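Local coordinates for tail fiber protein (Acinetobacter phage AM24, PDB 5W5P), which probably recognises and degrades the capsular polysaccharide of its Acinetobacter baumannii host, as a trimeric tailspike of the phage particle, at residues K38-D43 with V59-N64; Y66-G71 with D107-G112; D477-S482 with V574-L579; V517-Q522 with V535-S540; Y386-F391 with T413-M418. One frame throughout, in Å; residues are numbered along the deposited sequence.

Contact 1: K38-D43 with V59-N64; sequences KLKTFD and VGQRSN
R62 lies across the F42 ring, its CG 3.8 Å from the ring centroid in a CH-pi contact over one face. The chain then bends at chi3 (56°), which carries NH1 to 3.5 Å from F42 CE2, the guanidinium tilted steeply to the ring; its charge is taken up by a salt bridge to D86. At the ring's edge stands V59 CG1, 3.9 Å from F42 CD1. K40 sets out away from segment 59-64, but with CG anti to the backbone N (chi1 168°) it runs alongside Q61 and bends near its end, so that K40 NZ reaches N64 OD1 at 2.8 Å. The amide of Q61 is held by a bond from NE2 to S63 O (2.8 Å). T41 CG2 packs 3.5 Å from both S63 C and N64 OD1. Beneath these side chains the backbones are tied by G60 N to L39 O, Q61 N to K40 O and F42 N to R62 O, the last 2.8 Å long. At the N-cap of helix 42-46 the T41 side chain caps a backbone N of the first turn while D44 OD2 accepts from T41 N: a capping box, with the R62 carbonyl taking the F42 amide.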
# COMPACT_ATOMS: atom_id res chain seq x y z
N LYS A 38 28.31 -40.91 30.65
CA LYS A 38 27.91 -40.42 31.96
C LYS A 38 28.22 -38.93 32.14
O LYS A 38 28.27 -38.45 33.28
CB LYS A 38 28.59 -41.22 33.07
CG LYS A 38 28.52 -42.73 32.91
CD LYS A 38 29.40 -43.41 33.94
CE LYS A 38 28.96 -44.83 34.21
NZ LYS A 38 29.65 -45.40 35.40
N LEU A 39 28.42 -38.20 31.04
CA LEU A 39 28.81 -36.79 31.10
C LEU A 39 27.54 -35.94 31.22
O LEU A 39 26.93 -35.55 30.23
CB LEU A 39 29.61 -36.41 29.86
CG LEU A 39 30.87 -37.24 29.63
CD1 LEU A 39 31.55 -36.82 28.34
CD2 LEU A 39 31.83 -37.08 30.80
N LYS A 40 27.15 -35.66 32.46
CA LYS A 40 25.91 -34.94 32.71
C LYS A 40 26.09 -33.43 32.64
O LYS A 40 25.27 -32.73 32.04
CB LYS A 40 25.34 -35.35 34.07
CG LYS A 40 24.22 -34.45 34.55
CD LYS A 40 23.70 -34.87 35.91
CE LYS A 40 22.30 -34.33 36.16
NZ LYS A 40 22.17 -33.80 37.55
N THR A 41 27.17 -32.91 33.24
CA THR A 41 27.39 -31.47 33.37
C THR A 41 28.67 -31.06 32.65
O THR A 41 29.45 -31.89 32.19
CB THR A 41 27.46 -31.06 34.84
OG1 THR A 41 28.66 -31.59 35.43
CG2 THR A 41 26.25 -31.59 35.61
N PHE A 42 28.87 -29.74 32.56
CA PHE A 42 30.09 -29.20 31.97
C PHE A 42 31.32 -29.62 32.75
O PHE A 42 32.39 -29.85 32.17
CB PHE A 42 30.02 -27.67 31.90
CG PHE A 42 29.36 -27.13 30.66
CD1 PHE A 42 28.47 -27.90 29.93
CD2 PHE A 42 29.61 -25.83 30.25
CE1 PHE A 42 27.85 -27.38 28.80
CE2 PHE A 42 29.01 -25.31 29.11
CZ PHE A 42 28.13 -26.09 28.39
N ASP A 43 31.20 -29.73 34.08
CA ASP A 43 32.34 -30.16 34.89
C ASP A 43 32.74 -31.60 34.58
O ASP A 43 33.93 -31.93 34.62
CB ASP A 43 32.01 -30.01 36.38
CG ASP A 43 33.23 -30.16 37.26
OD1 ASP A 43 34.17 -29.35 37.13
OD2 ASP A 43 33.26 -31.10 38.10
N VAL A 59 27.17 -33.93 26.27
CA VAL A 59 27.06 -33.37 27.61
C VAL A 59 25.60 -33.03 27.86
O VAL A 59 24.97 -32.34 27.05
CB VAL A 59 27.96 -32.14 27.79
CG1 VAL A 59 27.95 -31.68 29.23
CG2 VAL A 59 29.38 -32.45 27.33
N GLY A 60 25.07 -33.50 28.99
CA GLY A 60 23.63 -33.41 29.21
C GLY A 60 23.15 -32.00 29.48
O GLY A 60 22.09 -31.59 28.99
N GLN A 61 23.89 -31.24 30.28
CA GLN A 61 23.48 -29.91 30.71
C GLN A 61 24.72 -29.18 31.23
O GLN A 61 25.84 -29.71 31.19
CB GLN A 61 22.36 -29.98 31.76
CG GLN A 61 22.70 -30.81 32.99
CD GLN A 61 21.47 -31.31 33.72
OE1 GLN A 61 20.55 -31.86 33.12
NE2 GLN A 61 21.44 -31.10 35.03
N ARG A 62 24.52 -27.96 31.73
CA ARG A 62 25.65 -27.14 32.16
C ARG A 62 26.10 -27.51 33.57
O ARG A 62 27.29 -27.75 33.80
CB ARG A 62 25.28 -25.65 32.10
CG ARG A 62 25.51 -25.00 30.75
CD ARG A 62 25.22 -23.50 30.79
NE ARG A 62 26.01 -22.82 31.82
CZ ARG A 62 27.19 -22.25 31.61
NH1 ARG A 62 27.73 -22.27 30.39
NH2 ARG A 62 27.83 -21.65 32.60
N SER A 63 25.16 -27.56 34.51
CA SER A 63 25.42 -28.01 35.87
C SER A 63 24.22 -28.82 36.35
O SER A 63 23.22 -28.97 35.64
CB SER A 63 25.69 -26.83 36.80
OG SER A 63 24.52 -26.04 36.97
N ASN A 64 24.33 -29.33 37.57
CA ASN A 64 23.22 -30.09 38.16
C ASN A 64 22.00 -29.22 38.42
O ASN A 64 20.88 -29.76 38.54
CB ASN A 64 23.64 -30.76 39.47
CG ASN A 64 24.74 -31.79 39.29
OD1 ASN A 64 24.59 -32.74 38.51
ND2 ASN A 64 25.82 -31.62 40.02

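Contact 2: Y66-G71 with D107-G112; sequences YLQGGG and DPCWFG
Water 1 sits between the two loops, gripped by three groups: it accepts from G69 N at 2.9 Å, donates to D107 OD2 at 2.9 Å and makes a weak bond to Q68 OE1. It bridges onto an Asx turn that opens the 3-10 segment 108-110, where D107 OD1 takes C109 N at 2.8 Å from well above the carboxylate plane. That same carboxylate forms a salt bridge through OD2 with R143, which also donates to Q68 OE1, so one arginine binds both the acid and the amide that meet at the water. Q68 reaches there because its chain folds at chi2 (-64°); Q68 CB meanwhile rests 3.9 Å from C109 CB. Y66 swings its ring toward the 3-10 segment, CG anti to the backbone N (chi1 -167°), and lays its hydroxyl over C109: Y66 OH is 3.2 Å from C109 CA. The hydroxyl is bonded to A113 O, just past G112, while Y66 CE2 comes 3.6 Å from G112 O. G69, without a side chain, brings its CA against the backbone of W110. R100 backs this corner, making a cation-pi contact with W110 and donating to the carbonyls of G69 and G70; N103 of the second subunit packs against Q68 and D107. On the W110 indole, D107 CB stands 3.4 Å above one face toward its rim, and G69 CA meets the edge, 4.1 Å from W110 CD1.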
# COMPACT_ATOMS: atom_id res chain seq x y z
N TYR A 66 21.51 -26.23 36.41
CA TYR A 66 21.20 -25.59 35.13
C TYR A 66 20.94 -26.67 34.09
O TYR A 66 21.88 -27.32 33.61
CB TYR A 66 22.35 -24.68 34.70
CG TYR A 66 22.02 -23.75 33.55
CD1 TYR A 66 22.03 -24.21 32.24
CD2 TYR A 66 21.70 -22.41 33.78
CE1 TYR A 66 21.72 -23.36 31.19
CE2 TYR A 66 21.40 -21.56 32.73
CZ TYR A 66 21.41 -22.04 31.43
OH TYR A 66 21.11 -21.21 30.38
N LEU A 67 19.67 -26.87 33.74
CA LEU A 67 19.27 -27.99 32.91
C LEU A 67 19.40 -27.73 31.41
O LEU A 67 19.11 -28.64 30.63
CB LEU A 67 17.83 -28.39 33.24
CG LEU A 67 17.50 -28.49 34.73
CD1 LEU A 67 16.01 -28.73 34.93
CD2 LEU A 67 18.32 -29.59 35.38
N GLN A 68 19.82 -26.54 31.00
CA GLN A 68 20.02 -26.24 29.58
C GLN A 68 21.51 -26.22 29.26
O GLN A 68 22.36 -26.49 30.12
CB GLN A 68 19.34 -24.92 29.21
CG GLN A 68 17.83 -24.96 29.30
CD GLN A 68 17.22 -25.94 28.32
OE1 GLN A 68 17.51 -25.90 27.12
NE2 GLN A 68 16.37 -26.84 28.81
N GLY A 69 21.83 -25.92 28.00
CA GLY A 69 23.20 -25.80 27.56
C GLY A 69 23.86 -27.08 27.08
O GLY A 69 25.02 -27.04 26.66
N GLY A 70 23.16 -28.21 27.12
CA GLY A 70 23.73 -29.45 26.65
C GLY A 70 23.94 -29.47 25.15
O GLY A 70 23.50 -28.59 24.40
N GLY A 71 24.62 -30.51 24.69
CA GLY A 71 24.86 -30.69 23.28
C GLY A 71 26.04 -31.61 23.04
O GLY A 71 26.60 -32.20 23.97
N ASP A 107 22.61 -20.24 20.98
CA ASP A 107 21.66 -20.23 22.09
C ASP A 107 22.34 -19.59 23.29
O ASP A 107 23.43 -20.06 23.69
CB ASP A 107 21.23 -21.67 22.40
CG ASP A 107 20.26 -21.79 23.57
OD1 ASP A 107 19.91 -20.79 24.23
OD2 ASP A 107 19.78 -22.90 23.82
N PRO A 108 21.84 -18.48 23.85
CA PRO A 108 22.49 -17.93 25.05
C PRO A 108 22.56 -18.91 26.20
O PRO A 108 23.39 -18.74 27.10
CB PRO A 108 21.64 -16.71 25.42
CG PRO A 108 20.99 -16.33 24.16
CD PRO A 108 20.74 -17.61 23.40
N CYS A 109 21.71 -19.95 26.19
CA CYS A 109 21.74 -20.93 27.26
C CYS A 109 23.02 -21.75 27.26
O CYS A 109 23.39 -22.28 28.31
CB CYS A 109 20.53 -21.87 27.17
SG CYS A 109 19.00 -21.18 27.85
N TRP A 110 23.69 -21.86 26.11
CA TRP A 110 24.99 -22.52 26.07
C TRP A 110 25.96 -21.89 27.06
O TRP A 110 26.78 -22.59 27.67
CB TRP A 110 25.56 -22.45 24.66
CG TRP A 110 24.73 -23.15 23.64
CD1 TRP A 110 23.73 -24.05 23.88
CD2 TRP A 110 24.84 -23.04 22.22
NE1 TRP A 110 23.20 -24.50 22.69
CE2 TRP A 110 23.87 -23.89 21.66
CE3 TRP A 110 25.67 -22.30 21.37
CZ2 TRP A 110 23.70 -24.01 20.28
CZ3 TRP A 110 25.50 -22.42 20.00
CH2 TRP A 110 24.52 -23.28 19.47
N PHE A 111 25.88 -20.57 27.24
CA PHE A 111 26.79 -19.82 28.09
C PHE A 111 26.24 -19.56 29.48
O PHE A 111 26.91 -18.89 30.28
CB PHE A 111 27.17 -18.50 27.43
CG PHE A 111 27.78 -18.65 26.07
CD1 PHE A 111 26.99 -18.63 24.93
CD2 PHE A 111 29.15 -18.81 25.93
CE1 PHE A 111 27.56 -18.77 23.68
CE2 PHE A 111 29.72 -18.96 24.69
CZ PHE A 111 28.93 -18.94 23.56
N GLY A 112 25.04 -20.04 29.79
CA GLY A 112 24.49 -19.91 31.12
C GLY A 112 23.44 -18.84 31.31
O GLY A 112 23.22 -18.42 32.45
O HOH W 1 20.45 -25.21 25.52

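Contact 3: D477-S482 with V574-L579; sequences DTNLIS and VGTKYL
T576 O draws the tight side of this contact together, accepting both from T478 OG1 at 2.8 Å, in the carbonyl plane on a lone pair, and from T478 N at 3.2 Å, above that plane. The threonine hydroxyl can do this because OG1 sits between the backbone N and the carbonyl carbon (chi1 68°); T478 CG2, anti to the carbonyl carbon, lies at the edge of the Y578 ring, 4.2 Å from CD1. V535 closes this inner side behind T478, while the Y578 hydroxyl goes to R573. The T576 carbonyl belongs to a type II' turn, V574 to K577, that reverses the hairpin of strands 569-574 and 577-582. D477 and K577 form an antiparallel non-hydrogen-bonded pair, and D477 makes an Asx turn, OD1 taking N479 N from above the carboxylate plane. D477 OD1 also receives T576 OG1 at 2.9 Å on its syn lone pair. Beyond this bond the contact opens toward solvent. Water 2 donates to D477 OD2 at 2.7 Å and to T576 OG1. K577 passes the same carboxylate with its aliphatic part, CG 3.2 Å from D477 OD2, and its extended chain carries NZ to 4.7 Å from that OD2 and a long, weak ion pair with E475.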
# COMPACT_ATOMS: atom_id res chain seq x y z
N ASP A 477 -24.35 16.77 -29.63
CA ASP A 477 -25.25 15.66 -29.91
C ASP A 477 -26.01 15.26 -28.65
O ASP A 477 -25.47 15.32 -27.54
CB ASP A 477 -24.49 14.44 -30.46
CG ASP A 477 -25.34 13.59 -31.39
OD1 ASP A 477 -26.57 13.54 -31.19
OD2 ASP A 477 -24.77 12.98 -32.32
N THR A 478 -27.26 14.86 -28.84
CA THR A 478 -28.13 14.43 -27.75
C THR A 478 -28.49 12.96 -27.84
O THR A 478 -29.33 12.48 -27.06
CB THR A 478 -29.41 15.28 -27.72
OG1 THR A 478 -30.20 14.99 -28.88
CG2 THR A 478 -29.07 16.76 -27.71
N ASN A 479 -27.89 12.22 -28.77
CA ASN A 479 -28.31 10.85 -29.04
C ASN A 479 -28.11 9.95 -27.83
O ASN A 479 -28.90 9.02 -27.60
CB ASN A 479 -27.56 10.30 -30.25
CG ASN A 479 -26.07 10.13 -30.00
OD1 ASN A 479 -25.42 11.01 -29.44
ND2 ASN A 479 -25.52 8.99 -30.41
N LEU A 480 -27.06 10.19 -27.05
CA LEU A 480 -26.82 9.38 -25.86
C LEU A 480 -27.72 9.80 -24.70
O LEU A 480 -28.04 8.96 -23.85
CB LEU A 480 -25.35 9.44 -25.47
CG LEU A 480 -24.43 8.95 -26.59
CD1 LEU A 480 -22.98 8.96 -26.17
CD2 LEU A 480 -24.84 7.55 -27.06
N ILE A 481 -28.14 11.07 -24.65
CA ILE A 481 -29.15 11.48 -23.69
C ILE A 481 -30.45 10.72 -23.93
O ILE A 481 -31.06 10.18 -23.01
CB ILE A 481 -29.38 13.00 -23.75
CG1 ILE A 481 -28.09 13.75 -23.42
CG2 ILE A 481 -30.47 13.41 -22.78
CD1 ILE A 481 -28.27 15.26 -23.44
N SER A 482 -30.88 10.67 -25.20
CA SER A 482 -32.09 9.92 -25.55
C SER A 482 -31.95 8.43 -25.28
O SER A 482 -32.96 7.75 -25.07
CB SER A 482 -32.44 10.14 -27.02
OG SER A 482 -32.62 11.52 -27.30
N VAL A 574 -30.31 18.88 -36.27
CA VAL A 574 -30.12 17.96 -37.38
C VAL A 574 -30.05 16.56 -36.79
O VAL A 574 -29.08 16.22 -36.10
CB VAL A 574 -28.86 18.28 -38.20
CG1 VAL A 574 -28.66 17.26 -39.31
CG2 VAL A 574 -28.94 19.68 -38.77
N GLY A 575 -31.07 15.75 -37.07
CA GLY A 575 -31.20 14.45 -36.44
C GLY A 575 -31.32 14.61 -34.94
O GLY A 575 -32.31 15.14 -34.44
N THR A 576 -30.30 14.15 -34.20
CA THR A 576 -30.21 14.39 -32.77
C THR A 576 -29.19 15.46 -32.43
O THR A 576 -29.05 15.82 -31.26
CB THR A 576 -29.85 13.09 -32.04
OG1 THR A 576 -28.75 12.45 -32.70
CG2 THR A 576 -31.05 12.14 -32.02
N LYS A 577 -28.47 15.99 -33.42
CA LYS A 577 -27.42 16.96 -33.19
C LYS A 577 -27.96 18.38 -33.23
O LYS A 577 -29.06 18.65 -33.73
CB LYS A 577 -26.30 16.80 -34.22
CG LYS A 577 -25.68 15.41 -34.25
CD LYS A 577 -24.65 15.28 -35.35
CE LYS A 577 -24.16 13.84 -35.47
NZ LYS A 577 -23.46 13.60 -36.75
N TYR A 578 -27.17 19.30 -32.69
CA TYR A 578 -27.47 20.73 -32.74
C TYR A 578 -26.25 21.44 -33.29
O TYR A 578 -25.14 21.29 -32.76
CB TYR A 578 -27.84 21.27 -31.36
CG TYR A 578 -29.31 21.07 -31.02
CD1 TYR A 578 -29.75 19.89 -30.44
CD2 TYR A 578 -30.25 22.06 -31.29
CE1 TYR A 578 -31.08 19.69 -30.13
CE2 TYR A 578 -31.59 21.87 -30.98
CZ TYR A 578 -31.99 20.68 -30.41
OH TYR A 578 -33.32 20.48 -30.09
N LEU A 579 -26.44 22.19 -34.37
CA LEU A 579 -25.38 22.99 -34.96
C LEU A 579 -25.47 24.41 -34.41
O LEU A 579 -26.49 25.09 -34.58
CB LEU A 579 -25.51 23.02 -36.49
CG LEU A 579 -25.82 21.72 -37.23
CD1 LEU A 579 -25.91 21.98 -38.73
CD2 LEU A 579 -24.78 20.65 -36.94
O HOH W 2 -26.13 11.51 -34.09

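Contact 4: V517-Q522 with V535-S540; sequences VSLVVQ and VYVAAS
A539 CB fits the gap between two larger side chains on the partner strand, 3.5 Å from L519 CD2 and 3.8 Å from V517 CG1. L519 leans across to it because CG is anti to the carbonyl carbon (chi1 -48°), and the same L519 CD2 also touches V537 CG1, 4.0 Å away. V537 in turn lies alongside V521, pointing the same way, with the two CG2 methyls 4.0 Å apart. V521 CG1, anti to the backbone N, is left to meet V535 CB, also at 4.0 Å. Along the face of L519, V521, V537 and A539 the small alanine is filled in by leucine and valine at one end, and valine meets valine at the other. On the reverse face V520 CG1 sits 3.9 Å from A538 CB, and the flat Y536 side chain runs past the Q522 carbonyl, CD2 3.4 Å from Q522 O. The strands form an antiparallel beta hairpin, their directions 163° apart, with paired backbone bonds at S518-S540, V520-A538 and Q522-Y536. At the last pair Y536 N lies well above the plane of the Q522 carbonyl. The valine-rich face packs within the subunit on I481, L569 and I571. The face bearing S518, Q522, Y536 and S540 meets the third subunit: Y536 OH bonds V551 O of the third subunit, and Q522, whose NE2 donates to E525 of its own chain, accepts through OE1 from Q501 of the third subunit. One sheet therefore serves two interfaces, an apolar one inside the domain and a more polar one between chains.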
# COMPACT_ATOMS: atom_id res chain seq x y z
N VAL A 517 -21.44 30.08 -24.38
CA VAL A 517 -22.81 29.67 -24.62
C VAL A 517 -23.35 28.96 -23.38
O VAL A 517 -22.60 28.27 -22.68
CB VAL A 517 -22.91 28.75 -25.86
CG1 VAL A 517 -24.35 28.33 -26.11
CG2 VAL A 517 -22.35 29.45 -27.08
N SER A 518 -24.64 29.15 -23.11
CA SER A 518 -25.34 28.45 -22.05
C SER A 518 -26.47 27.63 -22.66
O SER A 518 -27.14 28.08 -23.59
CB SER A 518 -25.90 29.44 -21.01
OG SER A 518 -26.18 28.80 -19.78
N LEU A 519 -26.68 26.42 -22.14
CA LEU A 519 -27.64 25.47 -22.69
C LEU A 519 -28.56 24.93 -21.61
O LEU A 519 -28.19 24.82 -20.44
CB LEU A 519 -26.95 24.26 -23.35
CG LEU A 519 -25.80 24.51 -24.32
CD1 LEU A 519 -25.18 23.19 -24.72
CD2 LEU A 519 -26.32 25.23 -25.52
N VAL A 520 -29.76 24.55 -22.03
CA VAL A 520 -30.67 23.75 -21.22
C VAL A 520 -31.19 22.61 -22.09
O VAL A 520 -31.56 22.84 -23.25
CB VAL A 520 -31.83 24.59 -20.64
CG1 VAL A 520 -32.49 25.43 -21.73
CG2 VAL A 520 -32.84 23.70 -19.92
N VAL A 521 -31.19 21.39 -21.56
CA VAL A 521 -31.64 20.20 -22.27
C VAL A 521 -32.81 19.60 -21.50
O VAL A 521 -32.69 19.33 -20.30
CB VAL A 521 -30.50 19.17 -22.44
CG1 VAL A 521 -30.87 18.12 -23.48
CG2 VAL A 521 -29.20 19.87 -22.82
N GLN A 522 -33.93 19.37 -22.19
CA GLN A 522 -35.11 18.82 -21.53
C GLN A 522 -36.02 18.16 -22.57
O GLN A 522 -36.26 18.72 -23.64
CB GLN A 522 -35.88 19.91 -20.77
CG GLN A 522 -37.23 19.45 -20.19
CD GLN A 522 -37.09 18.60 -18.93
OE1 GLN A 522 -36.38 18.97 -17.99
NE2 GLN A 522 -37.77 17.46 -18.91
N VAL A 535 -34.83 14.88 -26.91
CA VAL A 535 -34.60 15.94 -25.94
C VAL A 535 -34.16 17.19 -26.70
O VAL A 535 -33.43 17.10 -27.69
CB VAL A 535 -33.56 15.55 -24.88
CG1 VAL A 535 -34.16 14.53 -23.91
CG2 VAL A 535 -32.30 15.01 -25.54
N TYR A 536 -34.61 18.35 -26.23
CA TYR A 536 -34.44 19.59 -26.96
C TYR A 536 -33.47 20.51 -26.24
O TYR A 536 -33.32 20.46 -25.02
CB TYR A 536 -35.79 20.27 -27.16
CG TYR A 536 -36.86 19.30 -27.61
CD1 TYR A 536 -36.95 18.91 -28.94
CD2 TYR A 536 -37.78 18.77 -26.71
CE1 TYR A 536 -37.92 18.01 -29.36
CE2 TYR A 536 -38.75 17.87 -27.12
CZ TYR A 536 -38.82 17.50 -28.45
OH TYR A 536 -39.78 16.61 -28.88
N VAL A 537 -32.80 21.36 -27.02
CA VAL A 537 -31.77 22.26 -26.53
C VAL A 537 -32.16 23.69 -26.87
O VAL A 537 -32.62 23.98 -27.98
CB VAL A 537 -30.39 21.93 -27.14
CG1 VAL A 537 -29.36 22.99 -26.77
CG2 VAL A 537 -29.92 20.55 -26.69
N ALA A 538 -31.97 24.59 -25.90
CA ALA A 538 -32.02 26.03 -26.13
C ALA A 538 -30.68 26.62 -25.73
O ALA A 538 -30.17 26.34 -24.64
CB ALA A 538 -33.15 26.68 -25.33
N ALA A 539 -30.10 27.41 -26.63
CA ALA A 539 -28.79 28.01 -26.43
C ALA A 539 -28.89 29.53 -26.36
O ALA A 539 -29.81 30.14 -26.91
CB ALA A 539 -27.83 27.62 -27.56
N SER A 540 -27.92 30.14 -25.69
CA SER A 540 -27.87 31.59 -25.59
C SER A 540 -26.41 32.02 -25.56
O SER A 540 -25.62 31.48 -24.78
CB SER A 540 -28.60 32.08 -24.34
OG SER A 540 -28.64 33.49 -24.30

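Contact 5: Y386-F391 with T413-M418; sequences YADVKF and TNAYRM
D388 turns its CB toward segment 413-418, and that CB lies 3.2 Å from M418 O. D388 CG, anti to the carbonyl carbon (chi1 -71°), lies 3.6 Å from T413 OG1. D388 OD1 looks back along its own chain, taking Y386 OH at 2.8 Å on its anti side, with A415 CB 3.9 Å off. D388 OD2 goes forward, receiving T413 OG1 on its syn lone pair at 2.5 Å; that hydroxyl oxygen also accepts from A415 N, closing an ST turn. Y386 is thereby held at its tip, and its ring atom CE2 touches A415 CB at 3.4 Å. The main chains follow suit: D388 N donates to R417 O at 3.0 Å and V389 N to M418 O at 2.9 Å. R417 runs extended from CG to NE; NH1 shares water 3 with Y386 O, and NH2 bonds the R439 carbonyl. F374 lies against both D388 and selenomethionine M418, and F408 against V389 and M418. The contact joins the loop leaving strand 412-413 to strand 389-390, the last of a parallel row, consistent with the late coils of a tailspike parallel beta-helix.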
# COMPACT_ATOMS: atom_id res chain seq x y z
N TYR A 386 -11.76 18.40 18.88
CA TYR A 386 -11.15 17.16 18.40
C TYR A 386 -11.10 17.13 16.88
O TYR A 386 -12.05 17.55 16.21
CB TYR A 386 -11.91 15.93 18.91
CG TYR A 386 -11.33 14.64 18.38
CD1 TYR A 386 -10.33 13.97 19.08
CD2 TYR A 386 -11.75 14.10 17.17
CE1 TYR A 386 -9.77 12.80 18.59
CE2 TYR A 386 -11.20 12.94 16.67
CZ TYR A 386 -10.21 12.29 17.39
OH TYR A 386 -9.66 11.13 16.89
N ALA A 387 -10.00 16.62 16.34
CA ALA A 387 -9.90 16.26 14.93
C ALA A 387 -9.02 15.03 14.82
O ALA A 387 -8.04 14.91 15.56
CB ALA A 387 -9.33 17.41 14.09
N ASP A 388 -9.36 14.12 13.91
CA ASP A 388 -8.58 12.89 13.77
C ASP A 388 -7.12 13.19 13.46
O ASP A 388 -6.22 12.56 14.03
CB ASP A 388 -9.19 12.00 12.69
CG ASP A 388 -10.51 11.36 13.11
OD1 ASP A 388 -10.58 10.81 14.23
OD2 ASP A 388 -11.47 11.41 12.32
N VAL A 389 -6.86 14.16 12.59
CA VAL A 389 -5.51 14.55 12.18
C VAL A 389 -5.36 16.05 12.41
O VAL A 389 -6.03 16.84 11.74
CB VAL A 389 -5.22 14.19 10.71
CG1 VAL A 389 -3.78 14.53 10.34
CG2 VAL A 389 -5.53 12.71 10.44
N LYS A 390 -4.49 16.44 13.34
CA LYS A 390 -4.32 17.84 13.73
C LYS A 390 -3.02 18.40 13.17
O LYS A 390 -1.95 17.79 13.34
CB LYS A 390 -4.34 17.99 15.25
CG LYS A 390 -5.68 18.41 15.80
CD LYS A 390 -5.62 18.70 17.28
CE LYS A 390 -7.02 18.94 17.83
NZ LYS A 390 -7.04 18.99 19.30
N PHE A 391 -3.11 19.56 12.53
CA PHE A 391 -1.96 20.24 11.95
C PHE A 391 -2.39 21.63 11.51
O PHE A 391 -3.58 21.94 11.43
CB PHE A 391 -1.37 19.45 10.77
CG PHE A 391 -2.32 19.28 9.62
CD1 PHE A 391 -3.20 18.21 9.58
CD2 PHE A 391 -2.33 20.18 8.57
CE1 PHE A 391 -4.07 18.04 8.51
CE2 PHE A 391 -3.20 20.03 7.50
CZ PHE A 391 -4.07 18.96 7.47
N THR A 413 -14.92 8.51 9.08
CA THR A 413 -14.86 8.94 10.46
C THR A 413 -16.28 9.12 10.99
O THR A 413 -17.24 9.25 10.22
CB THR A 413 -14.07 10.25 10.62
OG1 THR A 413 -13.79 10.48 12.01
CG2 THR A 413 -14.86 11.44 10.07
N ASN A 414 -16.40 9.10 12.32
CA ASN A 414 -17.62 9.51 13.00
C ASN A 414 -17.30 10.47 14.13
O ASN A 414 -18.12 10.65 15.04
CB ASN A 414 -18.41 8.30 13.51
CG ASN A 414 -17.66 7.50 14.56
OD1 ASN A 414 -16.47 7.71 14.81
ND2 ASN A 414 -18.36 6.55 15.18
N ALA A 415 -16.13 11.08 14.09
CA ALA A 415 -15.71 12.05 15.08
C ALA A 415 -16.23 13.43 14.68
O ALA A 415 -16.82 13.62 13.62
CB ALA A 415 -14.19 12.04 15.23
N TYR A 416 -16.00 14.42 15.54
CA TYR A 416 -16.42 15.78 15.21
C TYR A 416 -15.75 16.26 13.93
O TYR A 416 -16.40 16.83 13.05
CB TYR A 416 -16.12 16.73 16.36
CG TYR A 416 -16.81 18.05 16.20
CD1 TYR A 416 -18.17 18.18 16.45
CD2 TYR A 416 -16.12 19.17 15.76
CE1 TYR A 416 -18.82 19.38 16.28
CE2 TYR A 416 -16.77 20.39 15.59
CZ TYR A 416 -18.12 20.48 15.85
OH TYR A 416 -18.76 21.68 15.69
N ARG A 417 -14.45 16.00 13.79
CA ARG A 417 -13.72 16.42 12.60
C ARG A 417 -12.69 15.36 12.24
O ARG A 417 -12.17 14.64 13.10
CB ARG A 417 -13.02 17.76 12.81
CG ARG A 417 -13.89 18.96 12.47
CD ARG A 417 -13.07 20.24 12.41
NE ARG A 417 -13.88 21.40 12.06
CZ ARG A 417 -14.41 22.23 12.95
NH1 ARG A 417 -14.22 22.03 14.25
NH2 ARG A 417 -15.14 23.25 12.53
N MSE A 418 -12.39 15.28 10.95
CA MSE A 418 -11.34 14.39 10.48
C MSE A 418 -9.99 15.10 10.44
O MSE A 418 -8.95 14.47 10.60
CB MSE A 418 -11.69 13.83 9.10
CG MSE A 418 -10.85 12.63 8.71
SE MSE A 418 -11.12 12.09 6.87
CE MSE A 418 -12.95 11.43 7.02
O HOH W 3 -12.26 20.33 15.85

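The contacts fall into three groups along an elongated chain. Contacts 1 and 2, centres 10 Å apart, share the N-terminal part: R62 NH1 reaches W110 O at 2.9 Å and V59 N meets G71 O. A zinc ion lies about 4 Å from the N64 side chain of contact 1 and about 10 Å from that of W110 in contact 2. Contacts 3 and 4, centres 11 Å apart, lie in the C-terminal part, contact 4 nested within the loop closed by contact 3; V535 packs on T478 and I481, and Y578 OH weakly bonds V537 N. Contact 5 sits between, its centre 63 Å from contact 1 and 43 Å from contact 4. Contacts 1 and 4 are 98 Å apart, centre to centre.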